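Side-chain contacts in MlnE (Bacillus amyloliquefaciens subsp. plantarum, PDB 5D2E), which probably reduces beta-keto groups of growing polyketide chains with NADPH, acting here through the B-type, N-terminal ketoreductase of the macrolactin assembly line: residues G33-Y38 and L481-D486; E91-C96 and C115-S120; L288-L293 and S318-L323. All blocks are in the same frame, centred on the assembly; numbering follows the deposited sequence.

Contact 1. Residues G33-Y38 and L481-D486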
ATOM      1  N   GLY A  33      -7.652  14.839 -22.472  1.00 44.42           N
ATOM      2  CA  GLY A  33      -8.294  15.440 -21.303  1.00 47.23           C
ATOM      3  C   GLY A  33      -8.872  14.481 -20.269  1.00 44.77           C
ATOM      4  O   GLY A  33      -9.526  14.919 -19.315  1.00 48.71           O
ATOM      5  N   LYS A  34      -8.683  13.182 -20.452  1.00 43.97           N
ATOM      6  CA  LYS A  34      -9.239  12.232 -19.513  1.00 46.25           C
ATOM      7  C   LYS A  34      -8.205  11.593 -18.592  1.00 43.49           C
ATOM      8  O   LYS A  34      -8.616  10.979 -17.635  1.00 45.02           O
ATOM      9  CB  LYS A  34     -10.020  11.124 -20.222  1.00 52.73           C
ATOM     10  CG  LYS A  34     -11.098  11.618 -21.172  1.00 58.47           C
ATOM     11  CD  LYS A  34     -12.157  12.455 -20.456  1.00 63.28           C
ATOM     12  CE  LYS A  34     -13.125  13.092 -21.440  1.00 67.60           C
ATOM     13  NZ  LYS A  34     -13.459  12.060 -22.461  1.00 67.96           N
ATOM     14  N   THR A  35      -6.907  11.691 -18.900  1.00 41.25           N
ATOM     15  CA  THR A  35      -5.885  10.976 -18.121  1.00 39.27           C
ATOM     16  C   THR A  35      -5.019  11.995 -17.420  1.00 39.73           C
ATOM     17  O   THR A  35      -4.421  12.849 -18.050  1.00 37.78           O
ATOM     18  CB  THR A  35      -5.033  10.117 -19.026  1.00 41.80           C
ATOM     19  OG1 THR A  35      -5.902   9.284 -19.769  1.00 46.41           O
ATOM     20  CG2 THR A  35      -4.112   9.195 -18.239  1.00 41.89           C
ATOM     21  N   HIS A  36      -4.977  11.930 -16.106  1.00 41.12           N
ATOM     22  CA  HIS A  36      -4.221  12.901 -15.319  1.00 45.02           C
ATOM     23  C   HIS A  36      -3.275  12.144 -14.315  1.00 42.51           C
ATOM     24  O   HIS A  36      -3.651  11.088 -13.771  1.00 33.90           O
ATOM     25  CB  HIS A  36      -5.226  13.789 -14.570  1.00 48.42           C
ATOM     26  CG  HIS A  36      -6.469  14.115 -15.349  1.00 54.49           C
ATOM     27  ND1 HIS A  36      -6.538  15.180 -16.230  1.00 46.61           N
ATOM     28  CD2 HIS A  36      -7.693  13.522 -15.374  1.00 55.40           C
ATOM     29  CE1 HIS A  36      -7.741  15.205 -16.786  1.00 53.44           C
ATOM     30  NE2 HIS A  36      -8.467  14.222 -16.277  1.00 52.37           N
ATOM     31  N   LEU A  37      -2.057  12.664 -14.131  1.00 40.12           N
ATOM     32  CA  LEU A  37      -1.131  12.143 -13.140  1.00 37.91           C
ATOM     33  C   LEU A  37      -1.158  13.011 -11.880  1.00 33.06           C
ATOM     34  O   LEU A  37      -1.303  14.236 -11.953  1.00 29.83           O
ATOM     35  CB  LEU A  37       0.252  12.101 -13.684  1.00 38.43           C
ATOM     36  CG  LEU A  37       0.565  11.429 -15.003  1.00 45.06           C
ATOM     37  CD1 LEU A  37       2.080  11.298 -15.058  1.00 45.46           C
ATOM     38  CD2 LEU A  37      -0.037  10.071 -15.141  1.00 45.76           C
ATOM     39  N   TYR A  38      -1.087  12.341 -10.730  1.00 32.65           N
ATOM     40  CA  TYR A  38      -1.162  12.939  -9.429  1.00 29.30           C
ATOM     41  C   TYR A  38       0.027  12.452  -8.539  1.00 28.58           C
ATOM     42  O   TYR A  38       0.545  11.366  -8.698  1.00 26.87           O
ATOM     43  CB  TYR A  38      -2.490  12.551  -8.740  1.00 31.83           C
ATOM     44  CG  TYR A  38      -3.680  13.048  -9.491  1.00 36.32           C
ATOM     45  CD1 TYR A  38      -4.119  12.384 -10.627  1.00 40.23           C
ATOM     46  CD2 TYR A  38      -4.331  14.161  -9.108  1.00 37.63           C
ATOM     47  CE1 TYR A  38      -5.190  12.842 -11.345  1.00 44.46           C
ATOM     48  CE2 TYR A  38      -5.414  14.646  -9.813  1.00 41.09           C
ATOM     49  CZ  TYR A  38      -5.842  13.980 -10.928  1.00 43.08           C
ATOM     50  OH  TYR A  38      -6.910  14.458 -11.643  1.00 50.32           O
ATOM     51  N   LEU A 481      -0.604   3.218 -21.370  1.00 37.15           N
ATOM     52  CA  LEU A 481       0.775   3.154 -21.852  1.00 37.77           C
ATOM     53  C   LEU A 481       1.430   4.478 -21.879  1.00 36.35           C
ATOM     54  O   LEU A 481       2.591   4.619 -21.462  1.00 40.00           O
ATOM     55  CB  LEU A 481       0.898   2.534 -23.234  1.00 39.29           C
ATOM     56  CG  LEU A 481       0.552   1.086 -23.185  1.00 40.78           C
ATOM     57  CD1 LEU A 481       0.332   0.578 -24.611  1.00 41.85           C
ATOM     58  CD2 LEU A 481       1.573   0.253 -22.422  1.00 43.28           C
ATOM     59  N   ALA A 482       0.704   5.497 -22.315  1.00 37.84           N
ATOM     60  CA  ALA A 482       1.295   6.802 -22.354  1.00 36.92           C
ATOM     61  C   ALA A 482       1.500   7.411 -20.923  1.00 36.46           C
ATOM     62  O   ALA A 482       2.392   8.238 -20.727  1.00 34.40           O
ATOM     63  CB  ALA A 482       0.429   7.734 -23.139  1.00 36.95           C
ATOM     64  N   ALA A 483       0.585   7.106 -20.001  1.00 36.86           N
ATOM     65  CA  ALA A 483       0.728   7.579 -18.612  1.00 32.16           C
ATOM     66  C   ALA A 483       2.012   6.960 -18.019  1.00 30.51           C
ATOM     67  O   ALA A 483       2.762   7.634 -17.329  1.00 32.68           O
ATOM     68  CB  ALA A 483      -0.502   7.252 -17.804  1.00 33.71           C
ATOM     69  N   PHE A 484       2.278   5.712 -18.340  1.00 29.71           N
ATOM     70  CA  PHE A 484       3.486   5.046 -17.925  1.00 33.84           C
ATOM     71  C   PHE A 484       4.686   5.741 -18.500  1.00 40.23           C
ATOM     72  O   PHE A 484       5.626   6.088 -17.787  1.00 30.80           O
ATOM     73  CB  PHE A 484       3.470   3.633 -18.405  1.00 32.79           C
ATOM     74  CG  PHE A 484       4.789   2.942 -18.287  1.00 33.21           C
ATOM     75  CD1 PHE A 484       5.194   2.422 -17.086  1.00 32.33           C
ATOM     76  CD2 PHE A 484       5.644   2.829 -19.396  1.00 33.17           C
ATOM     77  CE1 PHE A 484       6.381   1.802 -16.963  1.00 30.88           C
ATOM     78  CE2 PHE A 484       6.850   2.195 -19.261  1.00 33.33           C
ATOM     79  CZ  PHE A 484       7.225   1.698 -18.029  1.00 32.81           C
ATOM     80  N   GLN A 485       4.638   5.966 -19.809  1.00 35.27           N
ATOM     81  CA  GLN A 485       5.683   6.720 -20.502  1.00 40.01           C
ATOM     82  C   GLN A 485       5.931   8.069 -19.867  1.00 35.72           C
ATOM     83  O   GLN A 485       7.085   8.425 -19.591  1.00 35.37           O
ATOM     84  CB  GLN A 485       5.273   6.852 -22.003  1.00 43.29           C
ATOM     85  CG  GLN A 485       6.352   7.217 -22.966  1.00 46.85           C
ATOM     86  CD  GLN A 485       7.525   6.247 -22.985  1.00 49.17           C
ATOM     87  OE1 GLN A 485       7.385   5.012 -23.078  1.00 50.91           O
ATOM     88  NE2 GLN A 485       8.712   6.820 -22.946  1.00 47.54           N
ATOM     89  N   ASP A 486       4.884   8.825 -19.563  1.00 36.32           N
ATOM     90  CA  ASP A 486       5.068  10.110 -18.926  1.00 39.62           C
ATOM     91  C   ASP A 486       5.668   9.960 -17.495  1.00 40.42           C
ATOM     92  O   ASP A 486       6.576  10.680 -17.093  1.00 40.86           O
ATOM     93  CB  ASP A 486       3.741  10.807 -18.746  1.00 47.87           C
ATOM     94  CG  ASP A 486       3.880  12.276 -18.346  1.00 58.67           C
ATOM     95  OD1 ASP A 486       5.020  12.796 -18.182  1.00 73.17           O
ATOM     96  OD2 ASP A 486       2.818  12.929 -18.186  1.00 67.72           O
TER
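Thr-35 and Leu-37 make a strand-on-helix packing contact with Ala-483 and Asp-486, joining the start of strand 35-46 to helix 477-488 across more than 440 residues of chain. Residues on alternate positions of the strand face the helix; the short segments 35-38 and 481-486 run at 33° to each other, with a closest approach of their axes of 9.5 Å. The methyl of Ala-483 meets two strand side chains: its CB lies 3.9 Å from CD2 of Leu-37 and 4.1 Å from CG2 of Thr-35. The two methyls of Leu-37 divide between two helix residues. While CD2 goes to the alanine, CD1 reaches one turn further on and stops 3.6 Å from OD2 of Asp-486. With CG anti to the backbone N (chi1 -168°), the aspartate swings its carboxylate over to the leucine. This is a methyl against a carboxylate oxygen, plain van der Waals contact; the other oxygen, OD1, has a long, weak ion pair with Arg-490. Val-497 of strand 494-499 touches Thr-35, Leu-37 and Ala-483 alike. Backbone bonds of His-36 with Ile-498 and Tyr-38 with Ala-496 pair the two strands antiparallel, and Lys-34 with Gly-500 continues the pairing just beyond their ends. Strand 35-46 thus pairs with strand 494-499 and packs on the preceding helix 477-488, consistent with the ketoreductase fold, in which such pairing joins the structural and catalytic subdomains.

Contact 2. Residues E91-C96 and C115-S120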
ATOM      1  N   GLU A  91       0.617 -14.729  26.862  1.00 41.02           N
ATOM      2  CA  GLU A  91       0.396 -16.086  26.337  1.00 47.24           C
ATOM      3  C   GLU A  91      -1.106 -16.335  26.195  1.00 41.57           C
ATOM      4  O   GLU A  91      -1.592 -16.864  25.226  1.00 43.69           O
ATOM      5  CB  GLU A  91       0.941 -17.162  27.294  1.00 55.40           C
ATOM      6  CG  GLU A  91       2.356 -16.966  27.814  1.00 68.77           C
ATOM      7  CD  GLU A  91       3.383 -16.811  26.702  1.00 85.60           C
ATOM      8  OE1 GLU A  91       3.215 -17.431  25.622  1.00 81.08           O
ATOM      9  OE2 GLU A  91       4.373 -16.066  26.914  1.00107.79           O
ATOM     10  N   ARG A  92      -1.837 -15.935  27.204  1.00 37.49           N
ATOM     11  CA  ARG A  92      -3.251 -16.241  27.274  1.00 42.60           C
ATOM     12  C   ARG A  92      -4.061 -14.950  27.462  1.00 32.60           C
ATOM     13  O   ARG A  92      -3.558 -13.957  27.988  1.00 33.22           O
ATOM     14  CB  ARG A  92      -3.535 -17.076  28.518  1.00 47.98           C
ATOM     15  CG  ARG A  92      -2.888 -18.450  28.670  1.00 58.36           C
ATOM     16  CD  ARG A  92      -3.318 -19.031  30.039  1.00 66.02           C
ATOM     17  NE  ARG A  92      -3.040 -18.079  31.154  1.00 76.76           N
ATOM     18  CZ  ARG A  92      -3.924 -17.315  31.848  1.00 76.88           C
ATOM     19  NH1 ARG A  92      -5.245 -17.321  31.640  1.00 70.49           N
ATOM     20  NH2 ARG A  92      -3.467 -16.512  32.799  1.00 77.61           N
ATOM     21  N   PHE A  93      -5.340 -15.028  27.114  1.00 32.28           N
ATOM     22  CA  PHE A  93      -6.293 -14.016  27.502  1.00 33.32           C
ATOM     23  C   PHE A  93      -6.493 -14.093  28.993  1.00 30.67           C
ATOM     24  O   PHE A  93      -6.728 -15.165  29.537  1.00 32.87           O
ATOM     25  CB  PHE A  93      -7.634 -14.226  26.850  1.00 32.37           C
ATOM     26  CG  PHE A  93      -8.694 -13.293  27.350  1.00 29.50           C
ATOM     27  CD1 PHE A  93      -8.737 -11.995  26.913  1.00 27.47           C
ATOM     28  CD2 PHE A  93      -9.589 -13.692  28.299  1.00 30.86           C
ATOM     29  CE1 PHE A  93      -9.697 -11.127  27.378  1.00 30.20           C
ATOM     30  CE2 PHE A  93     -10.578 -12.841  28.775  1.00 32.27           C
ATOM     31  CZ  PHE A  93     -10.624 -11.543  28.315  1.00 33.22           C
ATOM     32  N   GLU A  94      -6.419 -12.961  29.642  1.00 30.37           N
ATOM     33  CA  GLU A  94      -6.666 -12.895  31.093  1.00 33.96           C
ATOM     34  C   GLU A  94      -7.231 -11.544  31.464  1.00 27.85           C
ATOM     35  O   GLU A  94      -6.680 -10.538  31.084  1.00 28.01           O
ATOM     36  CB  GLU A  94      -5.373 -13.114  31.919  1.00 33.09           C
ATOM     37  CG  GLU A  94      -5.680 -13.266  33.405  1.00 38.26           C
ATOM     38  CD  GLU A  94      -4.447 -13.586  34.254  1.00 45.11           C
ATOM     39  OE1 GLU A  94      -3.418 -13.969  33.682  1.00 41.83           O
ATOM     40  OE2 GLU A  94      -4.485 -13.385  35.482  1.00 46.16           O
ATOM     41  N   ASP A  95      -8.313 -11.539  32.221  1.00 28.09           N
ATOM     42  CA  ASP A  95      -8.775 -10.339  32.878  1.00 29.05           C
ATOM     43  C   ASP A  95      -7.840 -10.134  34.100  1.00 33.87           C
ATOM     44  O   ASP A  95      -7.908 -10.895  35.068  1.00 32.50           O
ATOM     45  CB  ASP A  95     -10.222 -10.520  33.302  1.00 29.45           C
ATOM     46  CG  ASP A  95     -10.788  -9.373  34.021  1.00 29.40           C
ATOM     47  OD1 ASP A  95     -10.047  -8.498  34.470  1.00 31.45           O
ATOM     48  OD2 ASP A  95     -12.067  -9.277  34.082  1.00 33.30           O
ATOM     49  N   CYS A  96      -6.974  -9.134  34.042  1.00 30.03           N
ATOM     50  CA  CYS A  96      -6.051  -8.871  35.135  1.00 31.33           C
ATOM     51  C   CYS A  96      -6.567  -7.846  36.158  1.00 28.22           C
ATOM     52  O   CYS A  96      -5.782  -7.262  36.916  1.00 30.15           O
ATOM     53  CB  CYS A  96      -4.682  -8.443  34.542  1.00 32.87           C
ATOM     54  SG  CYS A  96      -3.988  -9.714  33.518  1.00 36.14           S
ATOM     55  N   CYS A 115     -14.183  -8.854  24.034  1.00 25.68           N
ATOM     56  CA  CYS A 115     -15.503  -8.288  23.799  1.00 28.47           C
ATOM     57  C   CYS A 115     -16.563  -8.852  24.794  1.00 27.60           C
ATOM     58  O   CYS A 115     -17.349  -8.124  25.330  1.00 27.26           O
ATOM     59  CB  CYS A 115     -15.981  -8.561  22.378  1.00 29.48           C
ATOM     60  SG  CYS A 115     -14.973  -7.850  21.094  1.00 34.45           S
ATOM     61  N   GLY A 116     -16.540 -10.149  25.002  1.00 29.91           N
ATOM     62  CA  GLY A 116     -17.485 -10.820  25.905  1.00 32.60           C
ATOM     63  C   GLY A 116     -17.353 -10.301  27.302  1.00 31.31           C
ATOM     64  O   GLY A 116     -18.333  -9.899  27.935  1.00 29.88           O
ATOM     65  N   VAL A 117     -16.123 -10.200  27.778  1.00 27.94           N
ATOM     66  CA  VAL A 117     -15.942  -9.711  29.120  1.00 28.23           C
ATOM     67  C   VAL A 117     -16.359  -8.264  29.305  1.00 25.32           C
ATOM     68  O   VAL A 117     -17.044  -7.918  30.280  1.00 26.83           O
ATOM     69  CB  VAL A 117     -14.487  -9.964  29.610  1.00 28.34           C
ATOM     70  CG1 VAL A 117     -14.270  -9.280  30.945  1.00 29.20           C
ATOM     71  CG2 VAL A 117     -14.231 -11.455  29.755  1.00 30.89           C
ATOM     72  N   LEU A 118     -15.961  -7.384  28.364  1.00 26.90           N
ATOM     73  CA  LEU A 118     -16.333  -5.983  28.476  1.00 27.19           C
ATOM     74  C   LEU A 118     -17.859  -5.794  28.452  1.00 26.36           C
ATOM     75  O   LEU A 118     -18.386  -4.979  29.178  1.00 29.36           O
ATOM     76  CB  LEU A 118     -15.678  -5.160  27.388  1.00 27.24           C
ATOM     77  CG  LEU A 118     -14.137  -5.079  27.530  1.00 26.67           C
ATOM     78  CD1 LEU A 118     -13.615  -4.322  26.312  1.00 30.08           C
ATOM     79  CD2 LEU A 118     -13.673  -4.419  28.804  1.00 30.22           C
ATOM     80  N   ARG A 119     -18.537  -6.578  27.627  1.00 27.45           N
ATOM     81  CA  ARG A 119     -19.983  -6.500  27.554  1.00 27.18           C
ATOM     82  C   ARG A 119     -20.589  -6.928  28.893  1.00 25.49           C
ATOM     83  O   ARG A 119     -21.464  -6.230  29.445  1.00 27.23           O
ATOM     84  CB  ARG A 119     -20.498  -7.309  26.385  1.00 27.00           C
ATOM     85  CG  ARG A 119     -20.252  -6.572  25.042  1.00 30.39           C
ATOM     86  CD  ARG A 119     -21.015  -7.167  23.893  1.00 30.72           C
ATOM     87  NE  ARG A 119     -22.478  -7.208  24.083  1.00 28.25           N
ATOM     88  CZ  ARG A 119     -23.312  -7.830  23.255  1.00 30.57           C
ATOM     89  NH1 ARG A 119     -22.836  -8.460  22.193  1.00 29.68           N
ATOM     90  NH2 ARG A 119     -24.610  -7.889  23.514  1.00 28.82           N
ATOM     91  N   SER A 120     -20.034  -7.973  29.463  1.00 28.70           N
ATOM     92  CA  SER A 120     -20.495  -8.432  30.762  1.00 28.37           C
ATOM     93  C   SER A 120     -20.279  -7.406  31.865  1.00 28.40           C
ATOM     94  O   SER A 120     -21.011  -7.421  32.869  1.00 27.68           O
ATOM     95  CB  SER A 120     -19.806  -9.753  31.145  1.00 28.53           C
ATOM     96  OG  SER A 120     -20.073 -10.813  30.208  1.00 30.09           O
TER
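Val-117 points its two methyls at two different side chains of the 91-96 segment, CG2 at the ring of Phe-93 and CG1 at the carboxylate of Asp-95. The split follows from its first torsion: CG1 is anti to the backbone N (chi1 172°) and goes to the aspartate, while CG2, beside that N, goes to the phenylalanine. The ring presents its edge: CG2 lies near the ring plane, 3.9 Å from CZ and almost as close to CE2, and Val-117 uses neither face of Phe-93. With its CG anti to the backbone N (chi1 173°), Phe-93 stretches toward the helix and also touches Asp-110, Ala-113 and Leu-114, earlier residues of helix 108-120. This is the first, Rossmann-like half of the ketoreductase, where the short strand 94-95 folds back antiparallel on strand 100-103 and helix 108-120 packs over it; near the end of that helix, Ser-120 OG donates back to Gly-116 O at 3.0 Å. The carboxylate of Asp-95 approaches the other branch of the valine, with OD2 3.8 Å from CG1 of Val-117. Its polar ties lie beyond the contact: OD1 accepts from the backbone N of Arg-97, and OD2 has a weak bond from Gln-121 NE2. Phe-101 of strand 100-103 touches both Asp-95 and Val-117.

Contact 3. Residues L288-L293 and S318-L323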
ATOM      1  N   LEU A 288       0.442  -6.657 -21.852  1.00 27.17           N
ATOM      2  CA  LEU A 288       0.232  -5.441 -22.577  1.00 31.05           C
ATOM      3  C   LEU A 288       1.540  -4.633 -22.529  1.00 32.03           C
ATOM      4  O   LEU A 288       1.999  -4.160 -23.542  1.00 29.94           O
ATOM      5  CB  LEU A 288      -0.870  -4.636 -21.934  1.00 32.15           C
ATOM      6  CG  LEU A 288      -1.203  -3.296 -22.568  1.00 38.53           C
ATOM      7  CD1 LEU A 288      -2.006  -3.633 -23.812  1.00 46.38           C
ATOM      8  CD2 LEU A 288      -2.007  -2.322 -21.729  1.00 42.84           C
ATOM      9  N   PHE A 289       2.159  -4.535 -21.364  1.00 28.84           N
ATOM     10  CA  PHE A 289       3.513  -3.960 -21.271  1.00 29.52           C
ATOM     11  C   PHE A 289       4.622  -4.771 -21.968  1.00 28.32           C
ATOM     12  O   PHE A 289       5.567  -4.188 -22.552  1.00 29.59           O
ATOM     13  CB  PHE A 289       3.885  -3.614 -19.800  1.00 30.22           C
ATOM     14  CG  PHE A 289       3.207  -2.364 -19.346  1.00 30.33           C
ATOM     15  CD1 PHE A 289       1.900  -2.380 -18.897  1.00 28.52           C
ATOM     16  CD2 PHE A 289       3.849  -1.146 -19.459  1.00 32.59           C
ATOM     17  CE1 PHE A 289       1.242  -1.201 -18.524  1.00 29.98           C
ATOM     18  CE2 PHE A 289       3.208   0.007 -19.065  1.00 34.91           C
ATOM     19  CZ  PHE A 289       1.902  -0.010 -18.626  1.00 31.95           C
ATOM     20  N   ALA A 290       4.541  -6.083 -21.973  1.00 27.15           N
ATOM     21  CA  ALA A 290       5.602  -6.835 -22.678  1.00 31.60           C
ATOM     22  C   ALA A 290       5.587  -6.482 -24.190  1.00 31.14           C
ATOM     23  O   ALA A 290       6.636  -6.234 -24.775  1.00 32.10           O
ATOM     24  CB  ALA A 290       5.481  -8.334 -22.483  1.00 34.28           C
ATOM     25  N   GLU A 291       4.414  -6.397 -24.785  1.00 32.35           N
ATOM     26  CA  GLU A 291       4.339  -6.047 -26.207  1.00 35.09           C
ATOM     27  C   GLU A 291       4.849  -4.616 -26.415  1.00 38.25           C
ATOM     28  O   GLU A 291       5.556  -4.330 -27.373  1.00 33.48           O
ATOM     29  CB  GLU A 291       2.918  -6.050 -26.755  1.00 38.10           C
ATOM     30  CG  GLU A 291       2.163  -7.346 -26.758  1.00 46.69           C
ATOM     31  CD  GLU A 291       0.794  -7.154 -27.416  1.00 55.14           C
ATOM     32  OE1 GLU A 291      -0.021  -6.265 -26.992  1.00 59.24           O
ATOM     33  OE2 GLU A 291       0.565  -7.910 -28.365  1.00 50.31           O
ATOM     34  N   TYR A 292       4.437  -3.708 -25.534  1.00 34.52           N
ATOM     35  CA  TYR A 292       4.881  -2.327 -25.585  1.00 34.62           C
ATOM     36  C   TYR A 292       6.391  -2.204 -25.565  1.00 34.32           C
ATOM     37  O   TYR A 292       6.999  -1.466 -26.409  1.00 34.71           O
ATOM     38  CB  TYR A 292       4.278  -1.558 -24.422  1.00 37.68           C
ATOM     39  CG  TYR A 292       4.648  -0.081 -24.397  1.00 38.27           C
ATOM     40  CD1 TYR A 292       4.037   0.816 -25.266  1.00 38.84           C
ATOM     41  CD2 TYR A 292       5.596   0.401 -23.518  1.00 40.37           C
ATOM     42  CE1 TYR A 292       4.344   2.150 -25.254  1.00 42.55           C
ATOM     43  CE2 TYR A 292       5.901   1.762 -23.495  1.00 42.96           C
ATOM     44  CZ  TYR A 292       5.261   2.626 -24.359  1.00 42.03           C
ATOM     45  OH  TYR A 292       5.568   3.984 -24.379  1.00 48.62           O
ATOM     46  N   LEU A 293       7.015  -2.965 -24.677  1.00 33.73           N
ATOM     47  CA  LEU A 293       8.494  -2.936 -24.540  1.00 33.27           C
ATOM     48  C   LEU A 293       9.213  -3.611 -25.740  1.00 35.82           C
ATOM     49  O   LEU A 293      10.280  -3.181 -26.174  1.00 35.99           O
ATOM     50  CB  LEU A 293       8.933  -3.643 -23.297  1.00 33.85           C
ATOM     51  CG  LEU A 293       8.527  -3.018 -21.929  1.00 38.52           C
ATOM     52  CD1 LEU A 293       9.350  -3.651 -20.809  1.00 36.34           C
ATOM     53  CD2 LEU A 293       8.691  -1.507 -21.957  1.00 38.37           C
ATOM     54  N   SER A 318       5.486 -16.374 -28.762  1.00 35.16           N
ATOM     55  CA  SER A 318       5.636 -16.287 -30.209  1.00 35.51           C
ATOM     56  C   SER A 318       5.338 -14.900 -30.738  1.00 37.01           C
ATOM     57  O   SER A 318       6.058 -14.404 -31.640  1.00 35.30           O
ATOM     58  CB  SER A 318       4.709 -17.292 -30.932  1.00 38.71           C
ATOM     59  OG  SER A 318       5.123 -18.592 -30.564  1.00 43.34           O
ATOM     60  N   ALA A 319       4.280 -14.291 -30.224  1.00 32.34           N
ATOM     61  CA  ALA A 319       3.852 -12.972 -30.670  1.00 32.98           C
ATOM     62  C   ALA A 319       4.944 -11.972 -30.306  1.00 36.34           C
ATOM     63  O   ALA A 319       5.168 -11.040 -31.035  1.00 35.67           O
ATOM     64  CB  ALA A 319       2.553 -12.544 -30.030  1.00 34.27           C
ATOM     65  N   LEU A 320       5.616 -12.198 -29.187  1.00 37.63           N
ATOM     66  CA  LEU A 320       6.665 -11.292 -28.749  1.00 39.36           C
ATOM     67  C   LEU A 320       7.902 -11.481 -29.614  1.00 41.25           C
ATOM     68  O   LEU A 320       8.546 -10.497 -29.971  1.00 37.66           O
ATOM     69  CB  LEU A 320       7.039 -11.514 -27.282  1.00 36.96           C
ATOM     70  CG  LEU A 320       5.964 -11.024 -26.317  1.00 31.74           C
ATOM     71  CD1 LEU A 320       6.324 -11.459 -24.919  1.00 32.67           C
ATOM     72  CD2 LEU A 320       5.790  -9.516 -26.350  1.00 33.86           C
ATOM     73  N   GLU A 321       8.250 -12.726 -29.911  1.00 39.68           N
ATOM     74  CA  GLU A 321       9.405 -12.993 -30.773  1.00 40.71           C
ATOM     75  C   GLU A 321       9.110 -12.466 -32.166  1.00 41.93           C
ATOM     76  O   GLU A 321      10.028 -11.983 -32.832  1.00 44.11           O
ATOM     77  CB  GLU A 321       9.806 -14.461 -30.775  1.00 44.29           C
ATOM     78  CG  GLU A 321      10.137 -14.920 -29.402  1.00 46.09           C
ATOM     79  CD  GLU A 321      11.184 -16.027 -29.280  1.00 57.33           C
ATOM     80  OE1 GLU A 321      11.066 -17.017 -30.025  1.00 62.05           O
ATOM     81  OE2 GLU A 321      12.082 -15.943 -28.360  1.00 45.99           O
ATOM     82  N   ASN A 322       7.850 -12.413 -32.589  1.00 37.62           N
ATOM     83  CA  ASN A 322       7.604 -11.799 -33.868  1.00 41.83           C
ATOM     84  C   ASN A 322       7.881 -10.332 -33.853  1.00 46.07           C
ATOM     85  O   ASN A 322       8.023  -9.764 -34.910  1.00 41.33           O
ATOM     86  CB  ASN A 322       6.196 -12.008 -34.413  1.00 46.43           C
ATOM     87  CG  ASN A 322       5.902 -13.456 -34.737  1.00 47.95           C
ATOM     88  OD1 ASN A 322       6.780 -14.350 -34.732  1.00 51.24           O
ATOM     89  ND2 ASN A 322       4.655 -13.712 -34.915  1.00 48.42           N
ATOM     90  N   LEU A 323       7.884  -9.686 -32.691  1.00 45.42           N
ATOM     91  CA  LEU A 323       8.138  -8.240 -32.630  1.00 41.34           C
ATOM     92  C   LEU A 323       9.649  -7.919 -32.474  1.00 46.11           C
ATOM     93  O   LEU A 323      10.049  -6.764 -32.298  1.00 46.64           O
ATOM     94  CB  LEU A 323       7.338  -7.601 -31.470  1.00 41.28           C
ATOM     95  CG  LEU A 323       5.818  -7.559 -31.568  1.00 39.19           C
ATOM     96  CD1 LEU A 323       5.189  -7.355 -30.220  1.00 41.71           C
ATOM     97  CD2 LEU A 323       5.287  -6.548 -32.537  1.00 42.71           C
TER
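The flat group at the centre is the peptide between Ala-290 and Glu-291, and one of its faces carries the CD2 methyl of Leu-320. That methyl lies over the carbonyl, 3.7 Å from both C and O of Ala-290, with Glu-291 N only slightly farther. Further along the helix, CD1 of Leu-323 lies 4.2 Å from the carbonyl oxygen of Glu-291. The aromatic ring of Phe-289 is on another side of the helix, packed edge-to-face with Phe-406 and Phe-484. Leu-320 has its CG anti to its own carbonyl carbon (chi1 -72°), which carries both branches to helix 284-296: CD2 covers the peptide, and CD1 meets Ala-290 CB at 4.1 Å. The CG of Glu-291 adds its aliphatic stem at 4.2 Å from CD2 of Leu-320. Leu-323 follows a tight turn, its N bonded to Leu-320 O at 2.9 Å, which brings a second leucine to the same helix. Tyr-287 and Ala-294, one turn to either side in sequence, extend the surface under Leu-320. Two neighbouring helices of the NADP-binding Rossmann fold meet here, on the helix that begins at the cofactor-binding Gly-284 and Leu-285. Methyls resting on helix backbone, an alanine methyl and the aliphatic part of Glu-291 make no directional polar bond, so what joins the two segments here is apolar burial and fit.

Overall arrangement
Contacts 1 and 3 are partly buried and sit on the same side of the chain's centre; contact 2 is a surface contact on the opposite side of it, its centre more than 50 Å from both. Contact 1 spans nearly the whole chain and encloses the other two in sequence. It adjoins contact 3 directly: helix 477-488 also packs on helix 284-296, where Leu-481 touches Tyr-292 and Gln-485 OE1 probably hydrogen-bonds with Tyr-292 OH. All three depend on van der Waals packing, but carboxylates meet methyls in contacts 1 and 2, whereas contact 3 sets leucine methyls on helix backbone and on Ala-290. Contact 2 belongs to the first Rossmann-like half, contact 3 to the NADP-binding one.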